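Local coordinates for protein 3-dehydroshikimate dehydratase (Pseudomonas putida, PDB 5HMQ) that converts 3-dehydroshikimate to protocatechuate with loss of water, using a divalent metal ion, on the route that degrades quinate and shikimate, at residues T95-V100 with K188-Q193; L61-R66 with S239-N244. One frame throughout, in Å; residues are numbered along the deposited sequence.

Contact 1 of 2, residues T95-V100 with K188-Q193; sequences TDLVLV and KIFFVQ. With MG (magnesium ion), chain K.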
ATOM      1  N   THR C  95      -4.277 -18.465 -28.018  1.00 39.38           N
ATOM      2  CA  THR C  95      -2.962 -18.855 -27.537  1.00 39.23           C
ATOM      3  C   THR C  95      -2.773 -20.345 -27.790  1.00 40.06           C
ATOM      4  O   THR C  95      -3.742 -21.093 -27.951  1.00 43.36           O
ATOM      5  CB  THR C  95      -2.791 -18.533 -26.042  1.00 41.06           C
ATOM      6  OG1 THR C  95      -1.418 -18.692 -25.664  1.00 42.87           O
ATOM      7  CG2 THR C  95      -3.656 -19.450 -25.184  1.00 39.24           C
ATOM      8  N   ASP C  96      -1.513 -20.776 -27.849  1.00 38.71           N
ATOM      9  CA  ASP C  96      -1.208 -22.157 -28.205  1.00 40.54           C
ATOM     10  C   ASP C  96      -0.372 -22.881 -27.156  1.00 40.67           C
ATOM     11  O   ASP C  96       0.047 -24.019 -27.397  1.00 40.43           O
ATOM     12  CB  ASP C  96      -0.498 -22.208 -29.564  1.00 42.27           C
ATOM     13  CG  ASP C  96       0.984 -21.888 -29.466  1.00 44.98           C
ATOM     14  OD1 ASP C  96       1.364 -21.032 -28.641  1.00 45.66           O
ATOM     15  OD2 ASP C  96       1.773 -22.499 -30.218  1.00 45.84           O
ATOM     16  N   LEU C  97      -0.134 -22.272 -25.996  1.00 36.83           N
ATOM     17  CA  LEU C  97       0.735 -22.859 -24.983  1.00 37.85           C
ATOM     18  C   LEU C  97       0.041 -22.829 -23.632  1.00 38.72           C
ATOM     19  O   LEU C  97      -0.500 -21.794 -23.229  1.00 38.05           O
ATOM     20  CB  LEU C  97       2.074 -22.117 -24.909  1.00 37.86           C
ATOM     21  CG  LEU C  97       3.089 -22.643 -23.890  1.00 40.99           C
ATOM     22  CD1 LEU C  97       3.473 -24.084 -24.194  1.00 38.18           C
ATOM     23  CD2 LEU C  97       4.324 -21.752 -23.854  1.00 39.23           C
ATOM     24  N   VAL C  98       0.066 -23.963 -22.934  1.00 36.67           N
ATOM     25  CA  VAL C  98      -0.505 -24.085 -21.600  1.00 38.36           C
ATOM     26  C   VAL C  98       0.565 -24.626 -20.663  1.00 40.34           C
ATOM     27  O   VAL C  98       1.333 -25.521 -21.031  1.00 38.94           O
ATOM     28  CB  VAL C  98      -1.759 -24.988 -21.590  1.00 38.80           C
ATOM     29  CG1 VAL C  98      -1.460 -26.339 -22.218  1.00 35.84           C
ATOM     30  CG2 VAL C  98      -2.306 -25.151 -20.172  1.00 36.25           C
ATOM     31  N   LEU C  99       0.630 -24.062 -19.459  1.00 42.33           N
ATOM     32  CA  LEU C  99       1.583 -24.497 -18.448  1.00 37.90           C
ATOM     33  C   LEU C  99       0.968 -25.612 -17.614  1.00 38.63           C
ATOM     34  O   LEU C  99      -0.132 -25.461 -17.075  1.00 39.43           O
ATOM     35  CB  LEU C  99       1.999 -23.324 -17.555  1.00 39.83           C
ATOM     36  CG  LEU C  99       3.084 -23.525 -16.486  1.00 41.33           C
ATOM     37  CD1 LEU C  99       3.801 -22.211 -16.226  1.00 39.70           C
ATOM     38  CD2 LEU C  99       2.522 -24.074 -15.179  1.00 42.33           C
ATOM     39  N   VAL C 100       1.680 -26.727 -17.515  1.00 40.04           N
ATOM     40  CA  VAL C 100       1.302 -27.841 -16.657  1.00 39.10           C
ATOM     41  C   VAL C 100       2.322 -27.895 -15.529  1.00 42.50           C
ATOM     42  O   VAL C 100       3.510 -28.144 -15.768  1.00 41.92           O
ATOM     43  CB  VAL C 100       1.250 -29.169 -17.426  1.00 39.24           C
ATOM     44  CG1 VAL C 100       1.069 -30.337 -16.466  1.00 40.25           C
ATOM     45  CG2 VAL C 100       0.134 -29.144 -18.460  1.00 36.64           C
ATOM     46  N   LYS C 188      13.541 -27.023 -26.973  1.00 37.97           N
ATOM     47  CA  LYS C 188      12.743 -27.778 -26.014  1.00 42.85           C
ATOM     48  C   LYS C 188      12.361 -26.961 -24.786  1.00 44.60           C
ATOM     49  O   LYS C 188      11.597 -27.450 -23.947  1.00 46.18           O
ATOM     50  CB  LYS C 188      13.484 -29.051 -25.584  1.00 38.20           C
ATOM     51  CG  LYS C 188      13.732 -30.035 -26.721  1.00 40.82           C
ATOM     52  CD  LYS C 188      12.472 -30.287 -27.553  1.00 42.06           C
ATOM     53  CE  LYS C 188      11.380 -30.977 -26.744  1.00 41.99           C
ATOM     54  NZ  LYS C 188      10.123 -31.137 -27.523  1.00 37.70           N
ATOM     55  N   ILE C 189      12.881 -25.746 -24.653  1.00 41.26           N
ATOM     56  CA  ILE C 189      12.443 -24.814 -23.622  1.00 42.47           C
ATOM     57  C   ILE C 189      11.337 -23.958 -24.225  1.00 43.54           C
ATOM     58  O   ILE C 189      11.559 -23.258 -25.219  1.00 43.75           O
ATOM     59  CB  ILE C 189      13.608 -23.944 -23.123  1.00 43.40           C
ATOM     60  CG1 ILE C 189      14.714 -24.818 -22.531  1.00 42.63           C
ATOM     61  CG2 ILE C 189      13.122 -22.933 -22.101  1.00 41.22           C
ATOM     62  CD1 ILE C 189      15.999 -24.064 -22.242  1.00 41.40           C
ATOM     63  N   PHE C 190      10.140 -24.029 -23.644  1.00 40.89           N
ATOM     64  CA  PHE C 190       8.988 -23.331 -24.200  1.00 38.40           C
ATOM     65  C   PHE C 190       8.699 -21.988 -23.544  1.00 39.86           C
ATOM     66  O   PHE C 190       8.071 -21.136 -24.182  1.00 42.46           O
ATOM     67  CB  PHE C 190       7.730 -24.204 -24.101  1.00 41.16           C
ATOM     68  CG  PHE C 190       7.672 -25.314 -25.113  1.00 43.86           C
ATOM     69  CD1 PHE C 190       8.710 -25.512 -26.013  1.00 42.86           C
ATOM     70  CD2 PHE C 190       6.567 -26.148 -25.178  1.00 43.20           C
ATOM     71  CE1 PHE C 190       8.651 -26.531 -26.949  1.00 42.08           C
ATOM     72  CE2 PHE C 190       6.501 -27.168 -26.115  1.00 44.40           C
ATOM     73  CZ  PHE C 190       7.545 -27.361 -27.000  1.00 41.36           C
ATOM     74  N   PHE C 191       9.143 -21.767 -22.311  1.00 39.62           N
ATOM     75  CA  PHE C 191       8.739 -20.563 -21.597  1.00 39.81           C
ATOM     76  C   PHE C 191       9.647 -20.370 -20.393  1.00 40.59           C
ATOM     77  O   PHE C 191      10.099 -21.342 -19.781  1.00 41.36           O
ATOM     78  CB  PHE C 191       7.276 -20.655 -21.147  1.00 36.88           C
ATOM     79  CG  PHE C 191       6.579 -19.330 -21.076  1.00 38.37           C
ATOM     80  CD1 PHE C 191       6.012 -18.772 -22.209  1.00 35.53           C
ATOM     81  CD2 PHE C 191       6.493 -18.640 -19.880  1.00 39.54           C
ATOM     82  CE1 PHE C 191       5.367 -17.554 -22.150  1.00 39.26           C
ATOM     83  CE2 PHE C 191       5.848 -17.423 -19.814  1.00 41.00           C
ATOM     84  CZ  PHE C 191       5.287 -16.876 -20.951  1.00 40.76           C
ATOM     85  N   VAL C 192       9.899 -19.108 -20.055  1.00 39.89           N
ATOM     86  CA  VAL C 192      10.754 -18.748 -18.929  1.00 40.71           C
ATOM     87  C   VAL C 192      10.014 -17.726 -18.079  1.00 42.77           C
ATOM     88  O   VAL C 192       9.613 -16.669 -18.582  1.00 41.35           O
ATOM     89  CB  VAL C 192      12.112 -18.187 -19.385  1.00 41.97           C
ATOM     90  CG1 VAL C 192      12.904 -17.671 -18.188  1.00 37.94           C
ATOM     91  CG2 VAL C 192      12.904 -19.245 -20.134  1.00 41.07           C
ATOM     92  N   GLN C 193       9.831 -18.041 -16.800  1.00 42.99           N
ATOM     93  CA  GLN C 193       9.223 -17.137 -15.831  1.00 41.09           C
ATOM     94  C   GLN C 193      10.301 -16.658 -14.871  1.00 42.83           C
ATOM     95  O   GLN C 193      10.939 -17.473 -14.195  1.00 41.33           O
ATOM     96  CB  GLN C 193       8.101 -17.826 -15.056  1.00 40.59           C
ATOM     97  CG  GLN C 193       6.930 -18.295 -15.893  1.00 41.76           C
ATOM     98  CD  GLN C 193       5.904 -19.029 -15.059  1.00 42.15           C
ATOM     99  OE1 GLN C 193       6.255 -19.733 -14.113  1.00 44.90           O
ATOM    100  NE2 GLN C 193       4.628 -18.862 -15.394  1.00 40.18           N
TER
HETATM  101 MG    MG K 701       5.795 -20.525 -12.289  1.00 43.93          MG
HETATM  102  O   HOH W   1       3.971 -20.943 -13.069  1.00 41.67           O
HETATM  103  O   HOH W   2       5.089 -21.187 -10.563  1.00 45.79           O

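Contact 2 of 2, residues L61-R66 with S239-N244; sequences LFQPFR and SLEIFN. With MG (magnesium ion), chain K.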
ATOM      1  N   LEU C  61       0.743 -17.376 -23.063  1.00 38.81           N
ATOM      2  CA  LEU C  61       0.618 -18.570 -22.236  1.00 36.14           C
ATOM      3  C   LEU C  61      -0.714 -18.551 -21.503  1.00 37.11           C
ATOM      4  O   LEU C  61      -1.182 -17.491 -21.082  1.00 37.90           O
ATOM      5  CB  LEU C  61       1.771 -18.670 -21.226  1.00 40.16           C
ATOM      6  CG  LEU C  61       1.692 -19.788 -20.187  1.00 40.12           C
ATOM      7  CD1 LEU C  61       1.855 -21.153 -20.830  1.00 40.08           C
ATOM      8  CD2 LEU C  61       2.724 -19.579 -19.091  1.00 40.41           C
ATOM      9  N   PHE C  62      -1.310 -19.731 -21.353  1.00 37.87           N
ATOM     10  CA  PHE C  62      -2.461 -19.942 -20.488  1.00 36.88           C
ATOM     11  C   PHE C  62      -2.031 -20.849 -19.344  1.00 39.95           C
ATOM     12  O   PHE C  62      -1.362 -21.863 -19.571  1.00 38.16           O
ATOM     13  CB  PHE C  62      -3.629 -20.564 -21.258  1.00 37.53           C
ATOM     14  CG  PHE C  62      -4.800 -20.932 -20.390  1.00 38.11           C
ATOM     15  CD1 PHE C  62      -5.684 -19.960 -19.952  1.00 39.08           C
ATOM     16  CD2 PHE C  62      -5.010 -22.245 -20.003  1.00 40.14           C
ATOM     17  CE1 PHE C  62      -6.762 -20.291 -19.154  1.00 38.79           C
ATOM     18  CE2 PHE C  62      -6.084 -22.584 -19.201  1.00 39.48           C
ATOM     19  CZ  PHE C  62      -6.962 -21.603 -18.777  1.00 40.23           C
ATOM     20  N   GLN C  63      -2.406 -20.485 -18.121  1.00 39.47           N
ATOM     21  CA  GLN C  63      -1.939 -21.208 -16.939  1.00 38.02           C
ATOM     22  C   GLN C  63      -2.853 -20.957 -15.740  1.00 39.10           C
ATOM     23  O   GLN C  63      -3.548 -19.941 -15.691  1.00 42.36           O
ATOM     24  CB  GLN C  63      -0.496 -20.801 -16.609  1.00 36.43           C
ATOM     25  CG  GLN C  63      -0.324 -19.339 -16.222  1.00 38.19           C
ATOM     26  CD  GLN C  63       0.299 -19.162 -14.849  1.00 40.27           C
ATOM     27  OE1 GLN C  63      -0.016 -19.895 -13.914  1.00 44.63           O
ATOM     28  NE2 GLN C  63       1.194 -18.188 -14.725  1.00 40.96           N
ATOM     29  N   PRO C  64      -2.865 -21.886 -14.767  1.00 41.03           N
ATOM     30  CA  PRO C  64      -2.129 -23.152 -14.753  1.00 39.16           C
ATOM     31  C   PRO C  64      -3.011 -24.378 -14.972  1.00 42.14           C
ATOM     32  O   PRO C  64      -4.237 -24.281 -14.914  1.00 42.94           O
ATOM     33  CB  PRO C  64      -1.535 -23.168 -13.350  1.00 39.72           C
ATOM     34  CG  PRO C  64      -2.621 -22.531 -12.512  1.00 42.43           C
ATOM     35  CD  PRO C  64      -3.384 -21.568 -13.423  1.00 43.74           C
ATOM     36  N   PHE C  65      -2.378 -25.520 -15.224  1.00 43.16           N
ATOM     37  CA  PHE C  65      -3.051 -26.812 -15.322  1.00 41.57           C
ATOM     38  C   PHE C  65      -2.393 -27.746 -14.314  1.00 41.50           C
ATOM     39  O   PHE C  65      -1.241 -28.151 -14.496  1.00 42.81           O
ATOM     40  CB  PHE C  65      -2.972 -27.369 -16.742  1.00 44.39           C
ATOM     41  CG  PHE C  65      -3.873 -28.547 -16.983  1.00 43.78           C
ATOM     42  CD1 PHE C  65      -3.479 -29.825 -16.620  1.00 41.59           C
ATOM     43  CD2 PHE C  65      -5.122 -28.374 -17.553  1.00 44.29           C
ATOM     44  CE1 PHE C  65      -4.307 -30.911 -16.839  1.00 40.85           C
ATOM     45  CE2 PHE C  65      -5.956 -29.456 -17.771  1.00 43.16           C
ATOM     46  CZ  PHE C  65      -5.547 -30.726 -17.413  1.00 41.31           C
ATOM     47  N   ARG C  66      -3.124 -28.085 -13.255  1.00 41.81           N
ATOM     48  CA  ARG C  66      -2.549 -28.738 -12.090  1.00 40.59           C
ATOM     49  C   ARG C  66      -2.807 -30.239 -12.115  1.00 38.06           C
ATOM     50  O   ARG C  66      -3.787 -30.711 -12.697  1.00 43.75           O
ATOM     51  CB  ARG C  66      -3.132 -28.148 -10.803  1.00 41.59           C
ATOM     52  CG  ARG C  66      -2.957 -26.645 -10.669  1.00 40.23           C
ATOM     53  CD  ARG C  66      -3.693 -26.107  -9.449  1.00 40.93           C
ATOM     54  NE  ARG C  66      -3.641 -24.650  -9.383  1.00 41.23           N
ATOM     55  CZ  ARG C  66      -2.654 -23.954  -8.830  1.00 43.29           C
ATOM     56  NH1 ARG C  66      -1.619 -24.581  -8.291  1.00 46.89           N
ATOM     57  NH2 ARG C  66      -2.701 -22.630  -8.825  1.00 43.89           N
ATOM     58  N   SER C 239       9.334 -13.821 -19.239  1.00 41.12           N
ATOM     59  CA  SER C 239       8.128 -13.405 -18.538  1.00 43.29           C
ATOM     60  C   SER C 239       8.397 -13.211 -17.049  1.00 44.33           C
ATOM     61  O   SER C 239       9.494 -13.470 -16.540  1.00 43.51           O
ATOM     62  CB  SER C 239       6.996 -14.417 -18.736  1.00 41.33           C
ATOM     63  OG  SER C 239       5.759 -13.879 -18.299  1.00 43.27           O
ATOM     64  N   LEU C 240       7.357 -12.747 -16.359  1.00 40.65           N
ATOM     65  CA  LEU C 240       7.381 -12.443 -14.934  1.00 40.49           C
ATOM     66  C   LEU C 240       6.172 -13.096 -14.283  1.00 43.95           C
ATOM     67  O   LEU C 240       5.055 -12.977 -14.796  1.00 45.78           O
ATOM     68  CB  LEU C 240       7.345 -10.933 -14.688  1.00 40.79           C
ATOM     69  CG  LEU C 240       8.503 -10.112 -15.247  1.00 40.06           C
ATOM     70  CD1 LEU C 240       8.130  -8.647 -15.251  1.00 38.99           C
ATOM     71  CD2 LEU C 240       9.751 -10.345 -14.431  1.00 42.85           C
ATOM     72  N   GLU C 241       6.382 -13.762 -13.150  1.00 45.21           N
ATOM     73  CA  GLU C 241       5.280 -14.387 -12.415  1.00 44.62           C
ATOM     74  C   GLU C 241       5.448 -14.060 -10.934  1.00 46.37           C
ATOM     75  O   GLU C 241       6.288 -14.654 -10.249  1.00 41.94           O
ATOM     76  CB  GLU C 241       5.212 -15.893 -12.648  1.00 43.32           C
ATOM     77  CG  GLU C 241       3.953 -16.522 -12.055  1.00 42.62           C
ATOM     78  CD  GLU C 241       3.987 -18.035 -12.048  1.00 45.84           C
ATOM     79  OE1 GLU C 241       5.085 -18.609 -11.891  1.00 44.99           O
ATOM     80  OE2 GLU C 241       2.910 -18.652 -12.192  1.00 46.86           O
ATOM     81  N   ILE C 242       4.639 -13.118 -10.453  1.00 47.23           N
ATOM     82  CA  ILE C 242       4.523 -12.794  -9.040  1.00 46.03           C
ATOM     83  C   ILE C 242       3.099 -13.112  -8.617  1.00 46.06           C
ATOM     84  O   ILE C 242       2.170 -13.041  -9.427  1.00 47.25           O
ATOM     85  CB  ILE C 242       4.842 -11.299  -8.801  1.00 46.56           C
ATOM     86  CG1 ILE C 242       6.235 -10.961  -9.316  1.00 44.07           C
ATOM     87  CG2 ILE C 242       4.691 -10.913  -7.330  1.00 49.00           C
ATOM     88  CD1 ILE C 242       7.298 -11.896  -8.840  1.00 48.14           C
ATOM     89  N   PHE C 243       2.921 -13.477  -7.350  1.00 47.02           N
ATOM     90  CA  PHE C 243       1.596 -13.811  -6.839  1.00 48.63           C
ATOM     91  C   PHE C 243       1.182 -12.698  -5.884  1.00 50.65           C
ATOM     92  O   PHE C 243       1.557 -12.705  -4.707  1.00 51.50           O
ATOM     93  CB  PHE C 243       1.594 -15.179  -6.166  1.00 45.88           C
ATOM     94  CG  PHE C 243       1.928 -16.309  -7.099  1.00 53.16           C
ATOM     95  CD1 PHE C 243       1.021 -16.720  -8.065  1.00 53.77           C
ATOM     96  CD2 PHE C 243       3.147 -16.963  -7.009  1.00 54.76           C
ATOM     97  CE1 PHE C 243       1.326 -17.757  -8.931  1.00 51.37           C
ATOM     98  CE2 PHE C 243       3.458 -18.005  -7.869  1.00 54.80           C
ATOM     99  CZ  PHE C 243       2.547 -18.402  -8.833  1.00 52.08           C
ATOM    100  N   ASN C 244       0.419 -11.741  -6.394  1.00 56.27           N
ATOM    101  CA  ASN C 244      -0.204 -10.709  -5.583  1.00 61.29           C
ATOM    102  C   ASN C 244      -1.678 -11.036  -5.348  1.00 65.24           C
ATOM    103  O   ASN C 244      -2.197 -12.061  -5.796  1.00 65.13           O
ATOM    104  CB  ASN C 244      -0.007  -9.341  -6.238  1.00 64.30           C
ATOM    105  CG  ASN C 244       1.288  -8.677  -5.799  1.00 68.88           C
ATOM    106  OD1 ASN C 244       2.016  -9.213  -4.962  1.00 69.61           O
ATOM    107  ND2 ASN C 244       1.594  -7.521  -6.378  1.00 69.59           N
TER
HETATM  108 MG    MG K 701       5.795 -20.525 -12.289  1.00 43.93          MG
HETATM  109  O   HOH W   1       3.971 -20.943 -13.069  1.00 41.67           O
HETATM  110  O   HOH W   2       5.089 -21.187 -10.563  1.00 45.79           O

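Contact 1 of 2, residues T95-V100 with K188-Q193
L97 and L99, successive inward-pointing leucines of strand 97-101, reach across the inside of the TIM barrel to F190, F191 and Q193 of strand 189-194. The two strands are not neighbours in the parallel sheet. Their short axes come no closer than 8.8 Å and are inclined at 68°, so the gap is bridged almost wholly by side chains. L97 forks between the two phenylalanines. With its CG anti to the backbone N (chi1 -179°), it extends away from its own strand; CD1 lies 3.8 Å from CD2 of F190, and CD2 lies 3.8 Å from CD1 of F191. Each methyl meets its ring obliquely, and CD2 also rests against the backbone O of F190. The F190 ring has a further neighbour in R132, which makes a cation-pi contact with it.

L99 and Q193 approach from opposite directions. The CD1 methyl of L99 stops 3.5 Å from NE2 of Q193 and also packs against the amide carbon CD. Beyond CG the Q193 chain is extended, chi2 177°, which carries the amide out to the metal: OE1 binds the magnesium ion at 2.0 Å. E136, D167, E241 and two waters are the other ligands. NE2 of Q193 is hydrogen-bonded to OE1 of E32 and has a weak bond, 3.2 Å long, to a metal-bound water.

The chemistry therefore changes along the pair of strands, from a mainly apolar cluster round L97 to a methyl packed against a metal-binding amide at L99. The bond to E32 probably helps fix which way the amide is turned, with oxygen on the cation, while L99 supplies an apolar wall beside the catalytic metal site.

Contact 2 of 2, residues L61-R66 with S239-N244
Q63 of strand 58-66 and E241, just beyond strand 238-240, meet through one hydrogen bond across the barrel interior, with their CA atoms 10.9 Å apart. From CB, the E241 side chain runs toward strand 58-66: CG is anti to the backbone N (chi1 -172°) and the chain stays extended to its carboxylate. CG itself comes within 4.2 Å of NE2 of Q63. At CD the group divides its work. OE1 binds the magnesium ion at 2.1 Å, one of four protein ligands together with E136, D167 and Q193. OE2 lies 3.4 Å from the same magnesium ion, too far for a metal bond, and instead accepts two hydrogen bonds.

One comes from a metal-bound water, 2.7 Å from OE2 of E241; the other comes from NE2 of Q63 at 3.1 Å. The amide bond is moderately bent, 152° at the hydrogen, and reaches OE2 from above the carboxylate plane, 47° out of it. Amide and carboxylate are turned well away from coplanarity. Q63, which is followed by a cis peptide bond to P64, bends at chi2 on its way to this position, and its NE2 also bonds to OE1 of E32, so the amide links two acidic side chains. As a second-shell residue it probably helps to orient a metal ligand; its donated bond and that of the water together grip OE2.

In the eight-stranded barrel, strand 58-66 pairs with strands 30-34 and 97-101, whereas strand 238-240 lies beside 189-194. Q63 touches L99 and Q193 on the inside of the barrel; on the outer side of its strand, F62 and F65 pack on helix 76-93.

Both contacts are buried in the interior of the same TIM barrel and converge on one magnesium ion, with centres about 10 Å apart. Strand 97-101 adjoins 58-66, and 189-194 adjoins 238-240, so the two contacts are side-by-side spans across one barrel. Backbone bonding joins the first pair, with L97 O 2.9 Å from F62 N. Contact 1 reaches from the apolar interior up to the metal and buries the larger surface, mostly through leucine and phenylalanine. Contact 2 is small and polar, confined to the metal's surroundings. Q193 and E241 supply one metal-binding oxygen each, and E32 accepts hydrogen bonds from the amides of both Q193 and Q63.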